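Local coordinates for protein CHIR AB1 (Gallus gallus, PDB 2VSD) that probably acts as an antibody receptor of chicken immune cells, its extracellular immunoglobulin domain binding the Fc part of immunoglobulin, at residues A[7-12]-A[25-30]; A[34-39]-A[72-77]; A[16-21]-A[60-65]. All blocks are in the same frame, centred on the assembly; numbering follows the deposited sequence.

Contact 1. Residues A[7-12]-A[25-30]; sequences SLSLHP and RCHLPR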
# COMPACT_ATOMS: atom_id res chain seq x y z
N SER A 7 -2.68 -11.44 12.43
CA SER A 7 -3.29 -10.80 13.61
C SER A 7 -2.39 -9.68 14.14
O SER A 7 -1.17 -9.72 14.02
CB SER A 7 -3.57 -11.85 14.69
OG SER A 7 -2.34 -12.35 15.16
N LEU A 8 -3.01 -8.69 14.76
CA LEU A 8 -2.32 -7.44 15.08
C LEU A 8 -2.47 -7.22 16.57
O LEU A 8 -3.57 -7.43 17.15
CB LEU A 8 -2.94 -6.30 14.25
CG LEU A 8 -2.37 -4.88 14.34
CD1 LEU A 8 -0.92 -4.80 13.88
CD2 LEU A 8 -3.30 -3.91 13.54
N SER A 9 -1.37 -6.85 17.22
CA SER A 9 -1.46 -6.43 18.60
C SER A 9 -0.93 -5.00 18.75
O SER A 9 -0.12 -4.53 17.94
CB SER A 9 -0.70 -7.40 19.52
OG SER A 9 0.67 -7.41 19.22
N LEU A 10 -1.41 -4.32 19.78
CA LEU A 10 -0.99 -2.96 20.08
C LEU A 10 -0.45 -2.86 21.51
O LEU A 10 -1.15 -3.26 22.45
CB LEU A 10 -2.17 -2.03 19.88
CG LEU A 10 -2.09 -0.64 20.52
CD1 LEU A 10 -1.08 0.24 19.79
CD2 LEU A 10 -3.47 0.03 20.54
N HIS A 11 0.75 -2.29 21.67
CA HIS A 11 1.33 -2.10 23.02
C HIS A 11 2.02 -0.76 23.06
O HIS A 11 2.82 -0.46 22.18
CB HIS A 11 2.35 -3.20 23.36
CG HIS A 11 1.78 -4.59 23.37
ND1 HIS A 11 1.81 -5.41 22.27
CD2 HIS A 11 1.09 -5.26 24.32
CE1 HIS A 11 1.20 -6.55 22.55
NE2 HIS A 11 0.75 -6.49 23.79
N PRO A 12 1.72 0.07 24.07
CA PRO A 12 0.64 -0.08 25.03
C PRO A 12 -0.71 0.21 24.36
O PRO A 12 -0.76 0.89 23.32
CB PRO A 12 0.95 1.03 26.05
CG PRO A 12 1.63 2.09 25.19
CD PRO A 12 2.49 1.31 24.29
N ARG A 25 2.24 -4.84 16.33
CA ARG A 25 2.98 -6.03 15.95
C ARG A 25 2.07 -6.90 15.09
O ARG A 25 0.98 -7.33 15.54
CB ARG A 25 3.47 -6.75 17.22
CG ARG A 25 4.25 -8.00 16.96
CD ARG A 25 4.84 -8.53 18.27
NE ARG A 25 5.34 -9.90 18.09
CZ ARG A 25 6.60 -10.22 17.78
NH1 ARG A 25 7.52 -9.27 17.63
NH2 ARG A 25 6.93 -11.49 17.64
N CYS A 26 2.51 -7.18 13.87
CA CYS A 26 1.70 -7.93 12.92
C CYS A 26 2.26 -9.33 12.86
O CYS A 26 3.42 -9.52 12.43
CB CYS A 26 1.71 -7.31 11.52
SG CYS A 26 0.56 -8.10 10.34
N HIS A 27 1.45 -10.29 13.30
CA HIS A 27 1.88 -11.70 13.38
C HIS A 27 1.49 -12.46 12.14
O HIS A 27 0.33 -12.47 11.76
CB HIS A 27 1.23 -12.38 14.58
CG HIS A 27 1.61 -11.76 15.89
ND1 HIS A 27 0.86 -10.78 16.50
CD2 HIS A 27 2.66 -11.99 16.71
CE1 HIS A 27 1.43 -10.42 17.63
NE2 HIS A 27 2.53 -11.15 17.79
N LEU A 28 2.46 -13.12 11.51
CA LEU A 28 2.15 -13.94 10.34
C LEU A 28 3.11 -15.12 10.21
O LEU A 28 4.01 -15.25 11.04
CB LEU A 28 2.04 -13.09 9.05
CG LEU A 28 2.87 -11.92 8.46
CD1 LEU A 28 3.62 -11.03 9.46
CD2 LEU A 28 3.78 -12.33 7.28
N PRO A 29 2.90 -15.99 9.20
CA PRO A 29 3.79 -17.16 9.05
C PRO A 29 5.24 -16.83 8.72
O PRO A 29 5.56 -15.72 8.27
CB PRO A 29 3.14 -17.96 7.91
CG PRO A 29 1.72 -17.48 7.85
CD PRO A 29 1.84 -16.00 8.19
N ARG A 30 6.12 -17.82 8.91
CA ARG A 30 7.55 -17.67 8.62
C ARG A 30 7.83 -17.82 7.12
O ARG A 30 8.51 -18.77 6.68
CB ARG A 30 8.37 -18.68 9.42
CG ARG A 30 8.39 -18.43 10.92
CD ARG A 30 9.41 -19.34 11.56
NE ARG A 30 9.20 -19.49 13.00
CZ ARG A 30 9.90 -18.84 13.93
NH1 ARG A 30 10.85 -17.98 13.57
NH2 ARG A 30 9.65 -19.05 15.21
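The imidazole of H27 meets S7 and S9 at its edge, close to the ring plane, and not over either of its faces. At one corner ND1 gives a weak hydrogen bond to S7 O at 3.4 Å; further round the same rim CE1 lies 3.5 Å from S9 OG. The ring gets there because CG stands beside the backbone N of H27, opposite its carbonyl carbon (chi1 -61°), which brings ND1 to the oxygen that the H27 amide already uses. The hydrogen bond from that amide is the stronger of the two, 2.8 Å from H27 N to S7 O and nearly straight at 175°, so a single carbonyl takes two donors from one residue. S7 N answers with a longer bond to H27 O, 3.3 Å. R25, on the same face as S7, S9 and H27, touches S9 with the root of its side chain, CB lying 3.5 Å from S9 OG, and then runs out extended until its guanidinium forms a salt bridge with E57 on the next strand. S9 and R25 also exchange a backbone pair of hydrogen bonds. This is the antiparallel hairpin of the first two strands of the immunoglobulin sandwich, with 7-11 as the outermost strand of the three-stranded sheet within the chain. Between the two hydrogen-bonded pairs sits the non-hydrogen-bonded pair L8 and C26, whose side chains turn to the opposite face, toward the facing sheet. With CG swung away from its own N (chi1 -178°), L8 lays CD1 alongside the neighbouring backbone, 3.6 Å from R25 O and 4.3 Å from C26 CB, and the L8 side chain also packs on Y71 and L37. C26 itself goes on to form the disulfide with C73 in the facing sheet.

Contact 2. Residues A[34-39]-A[72-77]; sequences WVQLWL and QCRYQV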
# COMPACT_ATOMS: atom_id res chain seq x y z
N TRP A 34 6.00 -8.77 2.31
CA TRP A 34 5.82 -7.32 2.51
C TRP A 34 4.65 -7.17 3.45
O TRP A 34 3.61 -7.74 3.21
CB TRP A 34 5.57 -6.61 1.17
CG TRP A 34 6.86 -6.25 0.51
CD1 TRP A 34 7.48 -6.91 -0.52
CD2 TRP A 34 7.72 -5.17 0.88
NE1 TRP A 34 8.66 -6.28 -0.83
CE2 TRP A 34 8.85 -5.23 0.03
CE3 TRP A 34 7.64 -4.13 1.81
CZ2 TRP A 34 9.87 -4.31 0.08
CZ3 TRP A 34 8.67 -3.22 1.88
CH2 TRP A 34 9.77 -3.31 1.01
N VAL A 35 4.83 -6.42 4.54
CA VAL A 35 3.75 -6.29 5.52
C VAL A 35 3.26 -4.85 5.49
O VAL A 35 4.08 -3.94 5.41
CB VAL A 35 4.23 -6.66 6.92
CG1 VAL A 35 3.06 -6.69 7.90
CG2 VAL A 35 4.94 -8.03 6.90
N GLN A 36 1.94 -4.66 5.53
CA GLN A 36 1.38 -3.30 5.50
C GLN A 36 0.63 -2.97 6.78
O GLN A 36 -0.13 -3.81 7.29
CB GLN A 36 0.38 -3.22 4.37
CG GLN A 36 1.02 -3.48 3.01
CD GLN A 36 0.05 -3.41 1.85
OE1 GLN A 36 -1.17 -3.54 2.02
NE2 GLN A 36 0.60 -3.24 0.64
N LEU A 37 0.77 -1.73 7.25
CA LEU A 37 -0.07 -1.26 8.33
C LEU A 37 -1.02 -0.23 7.76
O LEU A 37 -0.58 0.77 7.19
CB LEU A 37 0.76 -0.64 9.47
CG LEU A 37 -0.06 -0.23 10.72
CD1 LEU A 37 -0.50 -1.46 11.55
CD2 LEU A 37 0.79 0.70 11.58
N TRP A 38 -2.31 -0.45 8.01
CA TRP A 38 -3.40 0.38 7.49
C TRP A 38 -4.06 1.08 8.65
O TRP A 38 -4.22 0.48 9.74
CB TRP A 38 -4.45 -0.50 6.83
CG TRP A 38 -3.97 -1.05 5.53
CD1 TRP A 38 -2.95 -1.94 5.33
CD2 TRP A 38 -4.49 -0.72 4.23
NE1 TRP A 38 -2.82 -2.21 3.97
CE2 TRP A 38 -3.74 -1.47 3.28
CE3 TRP A 38 -5.53 0.12 3.78
CZ2 TRP A 38 -3.97 -1.38 1.90
CZ3 TRP A 38 -5.78 0.20 2.40
CH2 TRP A 38 -4.99 -0.55 1.47
N LEU A 39 -4.42 2.34 8.42
CA LEU A 39 -5.12 3.16 9.43
C LEU A 39 -6.41 3.70 8.81
O LEU A 39 -6.34 4.38 7.76
CB LEU A 39 -4.21 4.31 9.93
CG LEU A 39 -4.87 5.41 10.76
CD1 LEU A 39 -5.62 4.81 12.00
CD2 LEU A 39 -3.87 6.48 11.23
N GLN A 72 -5.09 -1.94 11.12
CA GLN A 72 -5.14 -3.31 10.60
C GLN A 72 -3.86 -3.63 9.90
O GLN A 72 -3.15 -2.70 9.47
CB GLN A 72 -6.29 -3.46 9.61
CG GLN A 72 -7.65 -3.44 10.25
CD GLN A 72 -8.74 -3.30 9.21
OE1 GLN A 72 -8.85 -2.26 8.56
NE2 GLN A 72 -9.52 -4.36 9.02
N CYS A 73 -3.56 -4.91 9.73
CA CYS A 73 -2.39 -5.27 8.91
C CYS A 73 -2.75 -6.33 7.86
O CYS A 73 -3.74 -7.05 8.03
CB CYS A 73 -1.16 -5.65 9.78
SG CYS A 73 -1.27 -7.22 10.69
N ARG A 74 -1.95 -6.35 6.79
CA ARG A 74 -2.17 -7.14 5.58
C ARG A 74 -0.77 -7.56 5.15
O ARG A 74 0.19 -6.80 5.34
CB ARG A 74 -2.76 -6.18 4.54
CG ARG A 74 -3.16 -6.71 3.23
CD ARG A 74 -3.91 -5.62 2.56
NE ARG A 74 -4.36 -5.96 1.22
CZ ARG A 74 -3.94 -5.38 0.10
NH1 ARG A 74 -3.01 -4.43 0.11
NH2 ARG A 74 -4.44 -5.81 -1.04
N TYR A 75 -0.62 -8.74 4.56
CA TYR A 75 0.70 -9.09 4.00
C TYR A 75 0.57 -9.71 2.63
O TYR A 75 -0.51 -10.18 2.28
CB TYR A 75 1.55 -9.95 4.95
CG TYR A 75 1.02 -11.34 5.18
CD1 TYR A 75 0.02 -11.58 6.13
CD2 TYR A 75 1.55 -12.43 4.49
CE1 TYR A 75 -0.47 -12.88 6.36
CE2 TYR A 75 1.07 -13.73 4.71
CZ TYR A 75 0.05 -13.95 5.65
OH TYR A 75 -0.44 -15.22 5.90
N GLN A 76 1.67 -9.64 1.86
CA GLN A 76 1.69 -10.00 0.44
C GLN A 76 3.00 -10.66 0.06
O GLN A 76 4.08 -10.32 0.54
CB GLN A 76 1.51 -8.75 -0.46
CG GLN A 76 0.26 -7.94 -0.22
CD GLN A 76 0.07 -6.84 -1.27
OE1 GLN A 76 1.03 -6.14 -1.63
NE2 GLN A 76 -1.15 -6.71 -1.76
N VAL A 77 2.87 -11.63 -0.85
CA VAL A 77 4.02 -12.29 -1.45
C VAL A 77 3.85 -12.30 -2.97
O VAL A 77 2.74 -12.21 -3.47
CB VAL A 77 4.19 -13.75 -0.92
CG1 VAL A 77 4.49 -13.73 0.56
CG2 VAL A 77 2.94 -14.57 -1.22
O HOH W 1 0.52 -3.71 -2.49
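Q36 and R74 run side by side off one face of the sheet, and here the contact is tight. Q36 OE1 accepts from two donors: R74 NH1 at 2.8 Å, with OE1 lying close to the guanidinium plane, and W38 NE1 at 2.9 Å, arriving from above the amide plane. The indole and the guanidinium stand almost square to each other, planes 87° apart, and W38 CZ2 lies 3.7 Å from R74 NH1. Backbone bonds, such as the 2.8 Å link from Q36 N to R74 O, hold these two central antiparallel strands of the four-stranded sheet of the immunoglobulin sandwich in register beneath. On the opposite face V35, L37, C73 and Y75 turn into the core between the two sheets.

The other end of the Q36 amide is held more loosely. Its NE2 stays 3.7 Å from Q76 OE1, and a water fills in, donating to Q76 OE1 at 2.6 Å but taking only a weak bond from Q36 NE2. With an alanine here, W38 NE1 and R74 NH1 would lose their shared acceptor, and the guanidinium would probably depend on its partner in the second subunit to stay in place. This polar face meets the second subunit: D46 of that copy bonds both R74 NH1 and Q76 NE2. The neutral amide thus steers an arginine whose charge is likely to be balanced by a carboxylate across the dimer interface.

Contact 3. Residues A[16-21]-A[60-65]; sequences VSLGDT and FAVTNL. Unlike the reference sequence in segment 16-21: T21 (reference Asn).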
# COMPACT_ATOMS: atom_id res chain seq x y z
N VAL A 16 -2.78 5.73 26.39
CA VAL A 16 -1.84 6.25 25.42
C VAL A 16 -2.12 7.73 25.18
O VAL A 16 -3.28 8.13 25.00
CB VAL A 16 -1.87 5.46 24.08
CG1 VAL A 16 -0.94 6.12 23.07
CG2 VAL A 16 -1.46 4.01 24.33
N SER A 17 -1.06 8.54 25.17
CA SER A 17 -1.15 9.99 25.01
C SER A 17 -0.22 10.46 23.92
O SER A 17 0.73 9.76 23.58
CB SER A 17 -0.70 10.63 26.32
OG SER A 17 -1.52 10.16 27.39
N LEU A 18 -0.43 11.68 23.41
CA LEU A 18 0.59 12.29 22.55
C LEU A 18 1.97 12.23 23.20
O LEU A 18 2.10 12.52 24.40
CB LEU A 18 0.26 13.77 22.26
CG LEU A 18 -0.95 14.15 21.40
CD1 LEU A 18 -0.66 15.49 20.69
CD2 LEU A 18 -1.36 13.12 20.39
N GLY A 19 2.97 11.93 22.40
CA GLY A 19 4.34 11.79 22.84
C GLY A 19 4.75 10.39 23.18
O GLY A 19 5.95 10.09 23.26
N ASP A 20 3.78 9.49 23.38
CA ASP A 20 4.12 8.12 23.70
C ASP A 20 4.51 7.37 22.44
O ASP A 20 4.10 7.75 21.35
CB ASP A 20 2.94 7.39 24.33
CG ASP A 20 2.62 7.84 25.70
OD1 ASP A 20 3.41 8.62 26.32
OD2 ASP A 20 1.53 7.44 26.16
N THR A 21 5.31 6.31 22.58
CA THR A 21 5.66 5.44 21.45
C THR A 21 4.80 4.16 21.52
O THR A 21 4.65 3.54 22.59
CB THR A 21 7.21 5.15 21.42
OG1 THR A 21 7.87 6.40 21.27
CG2 THR A 21 7.60 4.22 20.25
N PHE A 60 6.18 3.59 16.37
CA PHE A 60 6.20 5.02 16.05
C PHE A 60 5.73 5.87 17.22
O PHE A 60 5.03 5.39 18.15
CB PHE A 60 5.40 5.33 14.79
CG PHE A 60 3.97 4.84 14.81
CD1 PHE A 60 2.93 5.69 15.22
CD2 PHE A 60 3.65 3.55 14.39
CE1 PHE A 60 1.61 5.25 15.24
CE2 PHE A 60 2.34 3.11 14.41
CZ PHE A 60 1.32 3.95 14.81
N ALA A 61 6.13 7.14 17.19
CA ALA A 61 5.67 8.06 18.21
C ALA A 61 4.29 8.57 17.85
O ALA A 61 3.99 8.81 16.67
CB ALA A 61 6.65 9.22 18.33
N VAL A 62 3.43 8.73 18.86
CA VAL A 62 2.14 9.38 18.67
C VAL A 62 2.42 10.88 18.66
O VAL A 62 2.90 11.44 19.67
CB VAL A 62 1.17 8.99 19.80
CG1 VAL A 62 -0.19 9.67 19.61
CG2 VAL A 62 1.01 7.42 19.86
N THR A 63 2.21 11.53 17.52
CA THR A 63 2.56 12.95 17.41
C THR A 63 1.35 13.82 17.14
O THR A 63 1.46 15.05 17.12
CB THR A 63 3.58 13.17 16.29
OG1 THR A 63 2.97 12.87 15.01
CG2 THR A 63 4.81 12.29 16.51
N ASN A 64 0.19 13.23 16.90
CA ASN A 64 -0.97 14.12 16.73
C ASN A 64 -2.26 13.35 16.88
O ASN A 64 -2.24 12.12 16.93
CB ASN A 64 -0.90 14.85 15.39
CG ASN A 64 -1.04 13.90 14.21
OD1 ASN A 64 -0.08 13.29 13.76
ND2 ASN A 64 -2.25 13.74 13.76
N LEU A 65 -3.37 14.07 16.98
CA LEU A 65 -4.66 13.46 17.25
C LEU A 65 -5.10 12.51 16.13
O LEU A 65 -5.90 11.60 16.41
CB LEU A 65 -5.73 14.55 17.41
CG LEU A 65 -5.52 15.47 18.62
CD1 LEU A 65 -6.62 16.57 18.59
CD2 LEU A 65 -5.49 14.76 19.93
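F60 opens the contact with its carbonyl, which T21 covers: CG2 of T21 sits 3.5 Å from F60 O, and T21 CA makes a CA-H...O contact with the same oxygen. The ring of F60 turns the other way, to a cation-pi contact with R44. A61 then pairs with T21 as an antiparallel, non-hydrogen-bonded pair, the last rung here between strands 21-27 and 55-61.

V62 does most of the work. Its amide bonds D20 O at 2.8 Å, almost perfectly straight at 178°, and its carbonyl takes G19 N at the same length, so both backbone polar groups are satisfied by the turn opposite. The side chain spreads between two neighbours: CG1, held anti to the backbone N (chi1 180°), touches L18 CD2 at 3.7 Å, while CG2 meets V16 CG1 at 4.0 Å, and V22 and L94 add to this apolar patch. The turn that receives V62 is a type II beta turn from S17 to D20, with G19 at its third position, where the positive phi of 94° suits glycine. D20 OD2 ties it further, accepting S17 N at 3.0 Å from above the carboxylate plane.

Past V62 the contact thins. T63 and N64 both give their amides to D67 OD2 where the chain bends, and L18 reaches over the bend with CD2 3.6 Å from N64 C. Last comes L65, whose CD2 just reaches L18 CD2 before its side chain goes on to touch NAG and mannose units of the attached glycan. A glycine-aspartate turn ahead of the second strand, packed against the turn that leads to the aspartate and the second disulfide cysteine, is characteristic of one end of an immunoglobulin domain.

Overall arrangement
From the N terminus, strand 7-11 leads through the turn holding 16-21 into strand 21-27, and contact 1 closes this first hairpin. Contact 2, in series with it, then brings 72-77 beside 34-39 at the middle of the four-stranded sheet. The C26-C73 disulfide joins contacts 1 and 2 between the two sheets. Contact 3 closes the long loop from 21 to 60 by setting the turn before strand 21-27 against the end of strand 55-61; it starts inside the loop of contact 1 and ends inside that of contact 2, so it crosses both. Its centre lies about 19 Å from that of contact 1 and about 21 Å from that of contact 2, which it reaches where F60 packs on L37.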